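PDB 6HNU: aromatic amino acid aminotransferase I from Candida albicans WO-1, which probably transfers the amino group of aromatic L-amino acids to 2-oxoglutarate, giving the aromatic oxo-acid and L-glutamate, with pyridoxal 5'-phosphate as cofactor. Local coordinates for residues D157-E162 with V178-V183; E247-L252 with G391-V396; D296-V301 with L308-G313. One frame throughout, in Å; residues are numbered along the deposited sequence.

Interaction 1 (D157-E162 with V178-V183)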
loop_
_atom_site.group_PDB
_atom_site.type_symbol
_atom_site.label_atom_id
_atom_site.label_comp_id
_atom_site.label_asym_id
_atom_site.label_seq_id
_atom_site.Cartn_x
_atom_site.Cartn_y
_atom_site.Cartn_z
ATOM N N ASP B 157 12.722 7.469 19.534
ATOM C CA ASP B 157 13.912 6.649 19.180
ATOM C C ASP B 157 14.759 7.428 18.154
ATOM O O ASP B 157 14.284 8.404 17.545
ATOM C CB ASP B 157 13.556 5.260 18.634
ATOM C CG ASP B 157 13.030 4.249 19.639
ATOM O OD1 ASP B 157 13.148 4.493 20.854
ATOM O OD2 ASP B 157 12.527 3.183 19.183
ATOM N N THR B 158 16.004 7.011 17.985
ATOM C CA THR B 158 16.940 7.566 16.987
ATOM C C THR B 158 17.274 6.512 15.944
ATOM O O THR B 158 17.521 5.325 16.304
ATOM C CB THR B 158 18.217 8.084 17.667
ATOM O OG1 THR B 158 17.795 9.211 18.427
ATOM C CG2 THR B 158 19.281 8.536 16.690
ATOM N N ILE B 159 17.366 6.971 14.706
ATOM C CA ILE B 159 18.069 6.247 13.602
ATOM C C ILE B 159 19.229 7.097 13.086
ATOM O O ILE B 159 19.195 8.359 13.227
ATOM C CB ILE B 159 17.086 5.882 12.479
ATOM C CG1 ILE B 159 16.465 7.110 11.813
ATOM C CG2 ILE B 159 16.053 4.948 13.058
ATOM C CD1 ILE B 159 15.786 6.801 10.492
ATOM N N LEU B 160 20.222 6.438 12.486
ATOM C CA LEU B 160 21.293 7.138 11.763
ATOM C C LEU B 160 20.891 7.167 10.292
ATOM O O LEU B 160 20.400 6.109 9.784
ATOM C CB LEU B 160 22.635 6.435 11.971
ATOM C CG LEU B 160 23.035 6.213 13.436
ATOM C CD1 LEU B 160 24.300 5.399 13.495
ATOM C CD2 LEU B 160 23.204 7.547 14.124
ATOM N N VAL B 161 21.080 8.331 9.668
ATOM C CA VAL B 161 20.842 8.554 8.214
ATOM C C VAL B 161 22.083 9.215 7.628
ATOM O O VAL B 161 22.797 9.889 8.383
ATOM C CB VAL B 161 19.578 9.381 7.929
ATOM C CG1 VAL B 161 18.314 8.759 8.539
ATOM C CG2 VAL B 161 19.721 10.827 8.404
ATOM N N GLU B 162 22.287 9.059 6.310
ATOM C CA GLU B 162 23.293 9.809 5.534
ATOM C C GLU B 162 23.011 11.307 5.713
ATOM O O GLU B 162 21.840 11.711 5.681
ATOM C CB GLU B 162 23.320 9.314 4.088
ATOM C CG GLU B 162 23.878 7.906 4.035
ATOM C CD GLU B 162 23.469 7.027 2.871
ATOM O OE1 GLU B 162 22.328 7.146 2.410
ATOM O OE2 GLU B 162 24.291 6.164 2.513
ATOM N N VAL B 178 10.503 9.913 14.898
ATOM C CA VAL B 178 11.820 9.233 14.981
ATOM C C VAL B 178 12.896 10.235 14.601
ATOM O O VAL B 178 12.797 10.814 13.507
ATOM C CB VAL B 178 11.841 7.963 14.123
ATOM C CG1 VAL B 178 13.198 7.281 14.185
ATOM C CG2 VAL B 178 10.704 7.046 14.559
ATOM N N ASN B 179 13.837 10.449 15.522
ATOM C CA ASN B 179 15.016 11.339 15.336
ATOM C C ASN B 179 15.937 10.765 14.243
ATOM O O ASN B 179 16.292 9.564 14.302
ATOM C CB ASN B 179 15.746 11.520 16.664
ATOM C CG ASN B 179 14.838 12.105 17.725
ATOM O OD1 ASN B 179 14.591 11.477 18.766
ATOM N ND2 ASN B 179 14.333 13.284 17.469
ATOM N N THR B 180 16.306 11.598 13.269
ATOM C CA THR B 180 17.277 11.249 12.195
ATOM C C THR B 180 18.599 11.961 12.449
ATOM O O THR B 180 18.728 13.148 12.008
ATOM C CB THR B 180 16.660 11.583 10.842
ATOM O OG1 THR B 180 16.401 12.987 10.773
ATOM C CG2 THR B 180 15.354 10.846 10.663
ATOM N N VAL B 181 19.535 11.267 13.089
ATOM C CA VAL B 181 20.892 11.815 13.367
ATOM C C VAL B 181 21.748 11.603 12.128
ATOM O O VAL B 181 21.912 10.462 11.699
ATOM C CB VAL B 181 21.497 11.193 14.628
ATOM C CG1 VAL B 181 22.974 11.501 14.773
ATOM C CG2 VAL B 181 20.739 11.677 15.854
ATOM N N PRO B 182 22.320 12.695 11.566
ATOM C CA PRO B 182 23.068 12.625 10.313
ATOM C C PRO B 182 24.490 12.082 10.539
ATOM O O PRO B 182 25.146 12.347 11.588
ATOM C CB PRO B 182 23.051 14.063 9.816
ATOM C CG PRO B 182 23.034 14.876 11.081
ATOM C CD PRO B 182 22.200 14.080 12.065
ATOM N N VAL B 183 24.914 11.248 9.589
ATOM C CA VAL B 183 26.234 10.589 9.556
ATOM C C VAL B 183 27.062 11.285 8.469
ATOM O O VAL B 183 26.571 11.407 7.347
ATOM C CB VAL B 183 26.068 9.080 9.290
ATOM C CG1 VAL B 183 27.402 8.372 9.135
ATOM C CG2 VAL B 183 25.225 8.420 10.382
#

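Interaction 2 (E247-L252 with G391-V396). With PLP (pyridoxal-5'-phosphate), chain I.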
loop_
_atom_site.group_PDB
_atom_site.type_symbol
_atom_site.label_atom_id
_atom_site.label_comp_id
_atom_site.label_asym_id
_atom_site.label_seq_id
_atom_site.Cartn_x
_atom_site.Cartn_y
_atom_site.Cartn_z
ATOM N N GLU B 247 17.639 0.147 -1.568
ATOM C CA GLU B 247 18.529 -0.113 -2.715
ATOM C C GLU B 247 17.727 -0.185 -4.004
ATOM O O GLU B 247 17.941 -1.093 -4.809
ATOM C CB GLU B 247 19.307 -1.376 -2.364
ATOM C CG GLU B 247 20.483 -1.084 -1.468
ATOM C CD GLU B 247 21.574 -0.367 -2.260
ATOM O OE1 GLU B 247 22.505 -1.062 -2.718
ATOM O OE2 GLU B 247 21.509 0.889 -2.394
ATOM N N PRO B 248 16.915 0.834 -4.337
ATOM C CA PRO B 248 16.191 0.819 -5.617
ATOM C C PRO B 248 17.127 1.002 -6.830
ATOM O O PRO B 248 16.758 0.628 -7.944
ATOM C CB PRO B 248 15.210 1.970 -5.473
ATOM C CG PRO B 248 15.963 2.951 -4.566
ATOM C CD PRO B 248 16.764 2.103 -3.605
ATOM N N TYR B 249 18.338 1.503 -6.619
ATOM C CA TYR B 249 19.256 1.847 -7.729
ATOM C C TYR B 249 20.356 0.788 -7.866
ATOM O O TYR B 249 21.292 1.011 -8.629
ATOM C CB TYR B 249 19.884 3.226 -7.497
ATOM C CG TYR B 249 18.931 4.357 -7.209
ATOM C CD1 TYR B 249 18.011 4.787 -8.144
ATOM C CD2 TYR B 249 18.957 5.004 -5.994
ATOM C CE1 TYR B 249 17.152 5.843 -7.890
ATOM C CE2 TYR B 249 18.130 6.074 -5.727
ATOM C CZ TYR B 249 17.214 6.493 -6.669
ATOM O OH TYR B 249 16.370 7.550 -6.443
ATOM N N TYR B 250 20.266 -0.347 -7.151
ATOM C CA TYR B 250 21.326 -1.374 -7.161
ATOM C C TYR B 250 21.674 -1.792 -8.589
ATOM O O TYR B 250 22.836 -1.984 -8.870
ATOM C CB TYR B 250 20.924 -2.620 -6.370
ATOM C CG TYR B 250 22.063 -3.595 -6.205
ATOM C CD1 TYR B 250 23.056 -3.380 -5.261
ATOM C CD2 TYR B 250 22.139 -4.739 -6.982
ATOM C CE1 TYR B 250 24.088 -4.273 -5.075
ATOM C CE2 TYR B 250 23.173 -5.641 -6.821
ATOM C CZ TYR B 250 24.153 -5.403 -5.883
ATOM O OH TYR B 250 25.162 -6.269 -5.718
ATOM N N PHE B 251 20.717 -1.879 -9.497
ATOM C CA PHE B 251 20.973 -2.401 -10.857
ATOM C C PHE B 251 21.204 -1.218 -11.806
ATOM O O PHE B 251 21.208 -1.426 -13.026
ATOM C CB PHE B 251 19.879 -3.405 -11.244
ATOM C CG PHE B 251 20.082 -4.739 -10.576
ATOM C CD1 PHE B 251 21.275 -5.433 -10.741
ATOM C CD2 PHE B 251 19.140 -5.248 -9.701
ATOM C CE1 PHE B 251 21.494 -6.629 -10.083
ATOM C CE2 PHE B 251 19.373 -6.446 -9.027
ATOM C CZ PHE B 251 20.544 -7.137 -9.234
ATOM N N LEU B 252 21.431 -0.002 -11.266
ATOM C CA LEU B 252 21.933 1.128 -12.082
ATOM C C LEU B 252 23.439 1.247 -11.856
ATOM O O LEU B 252 24.006 2.303 -12.204
ATOM C CB LEU B 252 21.203 2.426 -11.715
ATOM C CG LEU B 252 19.677 2.355 -11.795
ATOM C CD1 LEU B 252 19.062 3.725 -11.635
ATOM C CD2 LEU B 252 19.213 1.731 -13.099
ATOM N N GLY B 391 23.836 4.536 -10.304
ATOM C CA GLY B 391 22.682 5.403 -10.026
ATOM C C GLY B 391 22.311 6.312 -11.176
ATOM O O GLY B 391 22.880 6.174 -12.296
ATOM N N MET B 392 21.344 7.197 -10.921
ATOM C CA MET B 392 20.784 8.104 -11.939
ATOM C C MET B 392 21.264 9.536 -11.688
ATOM O O MET B 392 20.977 10.386 -12.526
ATOM C CB MET B 392 19.256 8.035 -11.991
ATOM C CG MET B 392 18.556 8.350 -10.692
ATOM S SD MET B 392 16.788 8.411 -10.928
ATOM C CE MET B 392 16.481 6.897 -11.829
ATOM N N PHE B 393 22.026 9.771 -10.639
ATOM C CA PHE B 393 22.375 11.150 -10.210
ATOM C C PHE B 393 23.856 11.437 -10.376
ATOM O O PHE B 393 24.725 10.571 -10.178
ATOM C CB PHE B 393 21.994 11.357 -8.748
ATOM C CG PHE B 393 20.523 11.151 -8.496
ATOM C CD1 PHE B 393 19.583 11.966 -9.096
ATOM C CD2 PHE B 393 20.091 10.170 -7.603
ATOM C CE1 PHE B 393 18.228 11.803 -8.825
ATOM C CE2 PHE B 393 18.740 10.012 -7.346
ATOM C CZ PHE B 393 17.815 10.800 -7.978
ATOM N N PHE B 394 24.132 12.693 -10.717
ATOM C CA PHE B 394 25.489 13.276 -10.710
ATOM C C PHE B 394 25.453 14.509 -9.804
ATOM O O PHE B 394 24.384 15.047 -9.577
ATOM C CB PHE B 394 25.928 13.631 -12.138
ATOM C CG PHE B 394 25.157 14.715 -12.835
ATOM C CD1 PHE B 394 25.544 16.042 -12.715
ATOM C CD2 PHE B 394 24.051 14.421 -13.608
ATOM C CE1 PHE B 394 24.827 17.031 -13.356
ATOM C CE2 PHE B 394 23.339 15.417 -14.249
ATOM C CZ PHE B 394 23.728 16.729 -14.118
ATOM N N THR B 395 26.577 14.875 -9.229
ATOM C CA THR B 395 26.680 16.136 -8.457
ATOM C C THR B 395 27.830 17.000 -8.973
ATOM O O THR B 395 28.856 16.460 -9.448
ATOM C CB THR B 395 26.775 15.869 -6.964
ATOM O OG1 THR B 395 27.912 15.040 -6.705
ATOM C CG2 THR B 395 25.486 15.262 -6.467
ATOM N N VAL B 396 27.617 18.320 -8.884
ATOM C CA VAL B 396 28.693 19.325 -9.049
ATOM C C VAL B 396 28.880 20.021 -7.709
ATOM O O VAL B 396 27.891 20.538 -7.212
ATOM C CB VAL B 396 28.327 20.326 -10.137
ATOM C CG1 VAL B 396 29.441 21.341 -10.310
ATOM C CG2 VAL B 396 28.009 19.626 -11.438
HETATM N N1 PLP I . 14.041 4.994 -1.776
HETATM C C2 PLP I . 14.869 5.891 -2.316
HETATM C C2A PLP I . 16.130 6.222 -1.597
HETATM C C3 PLP I . 14.571 6.518 -3.524
HETATM O O3 PLP I . 15.430 7.477 -3.985
HETATM C C4 PLP I . 13.359 6.204 -4.171
HETATM C C4A PLP I . 13.011 6.873 -5.423
HETATM C C5 PLP I . 12.519 5.233 -3.611
HETATM C C6 PLP I . 12.889 4.682 -2.409
HETATM C C5A PLP I . 11.175 4.902 -4.211
HETATM O O4P PLP I . 10.979 3.464 -4.283
HETATM P P PLP I . 9.658 2.790 -4.727
HETATM O O1P PLP I . 10.078 1.338 -4.760
HETATM O O2P PLP I . 9.296 3.386 -6.116
HETATM O O3P PLP I . 8.597 3.108 -3.676
#

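Interaction 3 (D296-V301 with L308-G313). With PLP (pyridoxal-5'-phosphate), chain I.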
loop_
_atom_site.group_PDB
_atom_site.type_symbol
_atom_site.label_atom_id
_atom_site.label_comp_id
_atom_site.label_asym_id
_atom_site.label_seq_id
_atom_site.Cartn_x
_atom_site.Cartn_y
_atom_site.Cartn_z
ATOM N N ASP B 296 14.142 -3.905 -1.643
ATOM C CA ASP B 296 14.303 -4.068 -3.111
ATOM C C ASP B 296 13.054 -3.656 -3.863
ATOM O O ASP B 296 11.929 -3.896 -3.374
ATOM C CB ASP B 296 14.591 -5.539 -3.464
ATOM C CG ASP B 296 16.049 -5.924 -3.368
ATOM O OD1 ASP B 296 16.865 -5.214 -3.978
ATOM O OD2 ASP B 296 16.352 -6.996 -2.765
ATOM N N SER B 297 13.213 -3.050 -5.044
ATOM C CA SER B 297 12.067 -2.531 -5.807
ATOM C C SER B 297 12.251 -2.804 -7.301
ATOM O O SER B 297 13.384 -2.727 -7.786
ATOM C CB SER B 297 11.937 -1.058 -5.602
ATOM O OG SER B 297 10.783 -0.581 -6.253
ATOM N N PHE B 298 11.152 -2.978 -8.007
ATOM C CA PHE B 298 11.128 -3.002 -9.496
ATOM C C PHE B 298 11.018 -1.599 -10.096
ATOM O O PHE B 298 11.063 -1.460 -11.329
ATOM C CB PHE B 298 9.958 -3.838 -9.976
ATOM C CG PHE B 298 10.186 -5.308 -9.799
ATOM C CD1 PHE B 298 11.326 -5.916 -10.301
ATOM C CD2 PHE B 298 9.238 -6.083 -9.155
ATOM C CE1 PHE B 298 11.483 -7.290 -10.218
ATOM C CE2 PHE B 298 9.422 -7.450 -9.029
ATOM C CZ PHE B 298 10.567 -8.039 -9.510
ATOM N N SER B 299 10.888 -0.558 -9.272
ATOM C CA SER B 299 10.527 0.792 -9.781
ATOM C C SER B 299 11.526 1.296 -10.814
ATOM O O SER B 299 11.047 1.838 -11.827
ATOM C CB SER B 299 10.309 1.786 -8.651
ATOM O OG SER B 299 9.139 1.423 -7.965
ATOM N N LYS B 300 12.831 1.163 -10.587
ATOM C CA LYS B 300 13.855 1.767 -11.468
ATOM C C LYS B 300 14.314 0.752 -12.522
ATOM O O LYS B 300 15.167 1.122 -13.365
ATOM C CB LYS B 300 15.092 2.225 -10.704
ATOM C CG LYS B 300 14.858 2.907 -9.374
ATOM C CD LYS B 300 14.008 4.109 -9.444
ATOM C CE LYS B 300 13.812 4.653 -8.042
ATOM N NZ LYS B 300 13.041 5.914 -8.041
ATOM N N VAL B 301 13.781 -0.479 -12.464
ATOM C CA VAL B 301 14.208 -1.619 -13.326
ATOM C C VAL B 301 13.109 -1.919 -14.347
ATOM O O VAL B 301 13.417 -2.028 -15.559
ATOM C CB VAL B 301 14.588 -2.854 -12.497
ATOM C CG1 VAL B 301 14.822 -4.046 -13.401
ATOM C CG2 VAL B 301 15.800 -2.595 -11.611
ATOM N N LEU B 308 5.478 -2.656 -6.571
ATOM C CA LEU B 308 5.870 -4.019 -6.194
ATOM C C LEU B 308 7.353 -4.012 -5.870
ATOM O O LEU B 308 8.187 -3.564 -6.688
ATOM C CB LEU B 308 5.592 -4.985 -7.344
ATOM C CG LEU B 308 5.814 -6.467 -7.058
ATOM C CD1 LEU B 308 4.946 -6.980 -5.910
ATOM C CD2 LEU B 308 5.514 -7.283 -8.318
ATOM N N GLY B 309 7.663 -4.526 -4.706
ATOM C CA GLY B 309 9.044 -4.759 -4.350
ATOM C C GLY B 309 9.074 -5.905 -3.372
ATOM O O GLY B 309 8.054 -6.684 -3.258
ATOM N N TRP B 310 10.189 -6.031 -2.708
ATOM C CA TRP B 310 10.307 -7.075 -1.677
ATOM C C TRP B 310 11.284 -6.627 -0.592
ATOM O O TRP B 310 11.987 -5.584 -0.721
ATOM C CB TRP B 310 10.631 -8.443 -2.307
ATOM C CG TRP B 310 11.945 -8.511 -3.002
ATOM C CD1 TRP B 310 13.101 -9.012 -2.498
ATOM C CD2 TRP B 310 12.247 -8.039 -4.325
ATOM N NE1 TRP B 310 14.091 -8.905 -3.429
ATOM C CE2 TRP B 310 13.612 -8.297 -4.550
ATOM C CE3 TRP B 310 11.508 -7.411 -5.326
ATOM C CZ2 TRP B 310 14.250 -7.964 -5.739
ATOM C CZ3 TRP B 310 12.135 -7.068 -6.503
ATOM C CH2 TRP B 310 13.486 -7.346 -6.701
ATOM N N ILE B 311 11.303 -7.392 0.482
ATOM C CA ILE B 311 12.135 -7.083 1.669
ATOM C C ILE B 311 12.895 -8.361 1.969
ATOM O O ILE B 311 12.239 -9.418 2.020
ATOM C CB ILE B 311 11.261 -6.599 2.832
ATOM C CG1 ILE B 311 10.449 -5.349 2.459
ATOM C CG2 ILE B 311 12.069 -6.360 4.093
ATOM C CD1 ILE B 311 9.278 -5.046 3.394
ATOM N N VAL B 312 14.217 -8.262 2.125
ATOM C CA VAL B 312 15.120 -9.382 2.458
ATOM C C VAL B 312 15.610 -9.196 3.886
ATOM O O VAL B 312 16.114 -8.115 4.233
ATOM C CB VAL B 312 16.291 -9.533 1.491
ATOM C CG1 VAL B 312 16.956 -10.880 1.684
ATOM C CG2 VAL B 312 15.856 -9.314 0.042
ATOM N N GLY B 313 15.544 -10.268 4.664
ATOM C CA GLY B 313 16.022 -10.250 6.045
ATOM C C GLY B 313 15.713 -11.546 6.769
ATOM O O GLY B 313 15.276 -12.541 6.156
HETATM N N1 PLP I . 14.041 4.994 -1.776
HETATM C C2 PLP I . 14.869 5.891 -2.316
HETATM C C2A PLP I . 16.130 6.222 -1.597
HETATM C C3 PLP I . 14.571 6.518 -3.524
HETATM O O3 PLP I . 15.430 7.477 -3.985
HETATM C C4 PLP I . 13.359 6.204 -4.171
HETATM C C4A PLP I . 13.011 6.873 -5.423
HETATM C C5 PLP I . 12.519 5.233 -3.611
HETATM C C6 PLP I . 12.889 4.682 -2.409
HETATM C C5A PLP I . 11.175 4.902 -4.211
HETATM O O4P PLP I . 10.979 3.464 -4.283
HETATM P P PLP I . 9.658 2.790 -4.727
HETATM O O1P PLP I . 10.078 1.338 -4.760
HETATM O O2P PLP I . 9.296 3.386 -6.116
HETATM O O3P PLP I . 8.597 3.108 -3.676
HETATM O O HOH W 1 7.596 -0.810 -7.974
#

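Interaction 1 (D157-E162 with V178-V183)
Val181 fits as a wedge between Thr158 and Leu160 on one side of a parallel strand pair. Its two methyls part to do so. CG1 lies opposite the backbone N (chi1 168°) and CG2 opposite the carbonyl carbon, one for each neighbour. CG2 of Val181 meets CG2 of Thr158 at 3.6 Å. CG1 of Val181 lies alongside CD2 of Leu160 at 4.0 Å, both side chains pointing the same way. Two residues on, CG2 of Val183 presses on CB of Leu160 at 3.6 Å, at the root of the leucine rather than its tip.

Thr180 fills the matching hollow on the other side, between Ile159 and Val161. Its CB rests against both methyls of Val161. CG2 of Thr180 runs beside CD1 of Ile159 at 4.1 Å. The second branch of Ile159, CG2, crosses Val178 and touches its CG1 at 3.9 Å.

The backbones are laced by five hydrogen bonds. Ile159 and Val161 each give both N and O to the neighbouring strand, and Asn179 N to Asp157 O completes the five. The straightest joins Ile159 N to Asn179 O at 2.8 Å, with 172° at the hydrogen. Helix 167-175 connects the two strands, giving a beta-alpha-beta crossover. Helix 192-200 covers Leu160 and Val183, and helix 141-152 packs on Ile159. The carboxylate of Glu162 leaves the contact for Thr212, Gln217 and the backbone N of Ile213. That of Asp157 turns back to the backbone N of Ser154.

The chemistry is thus divided. Main-chain bonds set the register of the strands. Apolar branches bury both sides of the pair, while the carboxylates at its two ends are tied outside it.

Interaction 2 (E247-L252 with G391-V396)
Tyr249 reaches from a turn past Gly391, Met392 and Phe393 to the cofactor. CB of Tyr249 is 4.4 Å from CA of Gly391. CE1 of Tyr249, on one side of the ring, faces Met392 and is 4.0 Å from its SD. The sulfur stands oblique to the ring, 61° off its normal, in a Met-aromatic contact. CE2, on the other side, comes near O3 of PLP. CZ of Tyr249 lies 3.9 Å from CE2 of Phe393. At the tip, OH of Tyr249 is hydrogen-bonded to O3 of PLP at 2.6 Å. The same OH sits at the edge of the Phe393 ring, near its plane.

The two rings form an offset edge-to-face pair. The edge of Phe393 is turned to the face of Tyr249, with planes at 80°. Pro248 CG lies over one face of the tyrosine, toward its rim, and also touches C2 of PLP. Met392 packs on two more groups. Its CG stands 3.6 Å above the centre of the Phe393 ring. A bend at chi3 (49°) then brings CE of Met392 to CD1 of Leu252 at 4.1 Å. Gly391 N donates to O of Leu252 at 2.9 Å, approaching from above the carbonyl plane. Tyr249 thus helps fix the 3-hydroxyl side of the cofactor, a role familiar in class I aminotransferases. It also touches the bound phenylalanine.

Residues 247-250 form a type I turn just after strand 242-246 of the large mixed sheet. The side chain of Leu252 also packs on Leu359 and Tyr363 of helix 334-377. Strand 393-399 pairs with strand 459-465 in the separate antiparallel sheet. Met392 and Phe393 also pack on Gly46 and Gly45 of the second subunit, so the contact joins the loop after strand 242-246 to the start of strand 393-399, at the dimer interface.

Interaction 3 (D296-V301 with L308-G313)
Trp310 N donates to Asp296 O at 2.8 Å, the shortest bond between the two segments. Asp296 N returns a bond to Trp310 O, and the strands pair antiparallel. Phe298 N adds a straighter but longer bond to Leu308 O, 3.3 Å. The indole lies across Asp296, whose CB sits over the five-membered ring, 3.4 Å from its centroid, as a CH-pi contact. OD1 of Asp296 forms a salt bridge with Arg294. The far edge of Trp310 meets the face of Phe298, with CZ3 of Trp310 3.5 Å from CZ of Phe298 and planes at 55°. Helix 112-126 covers both rings.

One water donates to OG of Ser299 at 2.7 Å and accepts from the backbone N of Leu308 at 3.1 Å. OG of Ser299 in turn donates to O2P of PLP at 2.7 Å. OG of Ser297 lies opposite its own backbone N (chi1 -176°); there it donates to O1P of PLP and accepts from Ser299 N, closing an ST turn.

This is a beta hairpin whose strand end and loop supply Ser297, Ser299 and Arg307 to the cofactor, with Lys300 beside the serines, as in class I PLP-dependent aminotransferases.

Interactions 2 and 3 meet at the cofactor. Their centres are 15 Å apart, and Lys300 of interaction 3 packs directly on interaction 2: CE of Lys300 is 3.5 Å from CE1 of Tyr249. Together they hold PLP from two ends, interaction 2 at O3 and interaction 3 at the phosphate. Tyr105 of the second subunit is hydrogen-bonded to PLP as well. Interaction 3 is nested in the chain loop that interaction 2 closes. Interaction 1 stands apart, its centre 22 Å from that of interaction 2 and 23 Å from that of interaction 3. It shares the large sheet with interaction 3, and its Glu162 side chain lies about 7 Å from PLP.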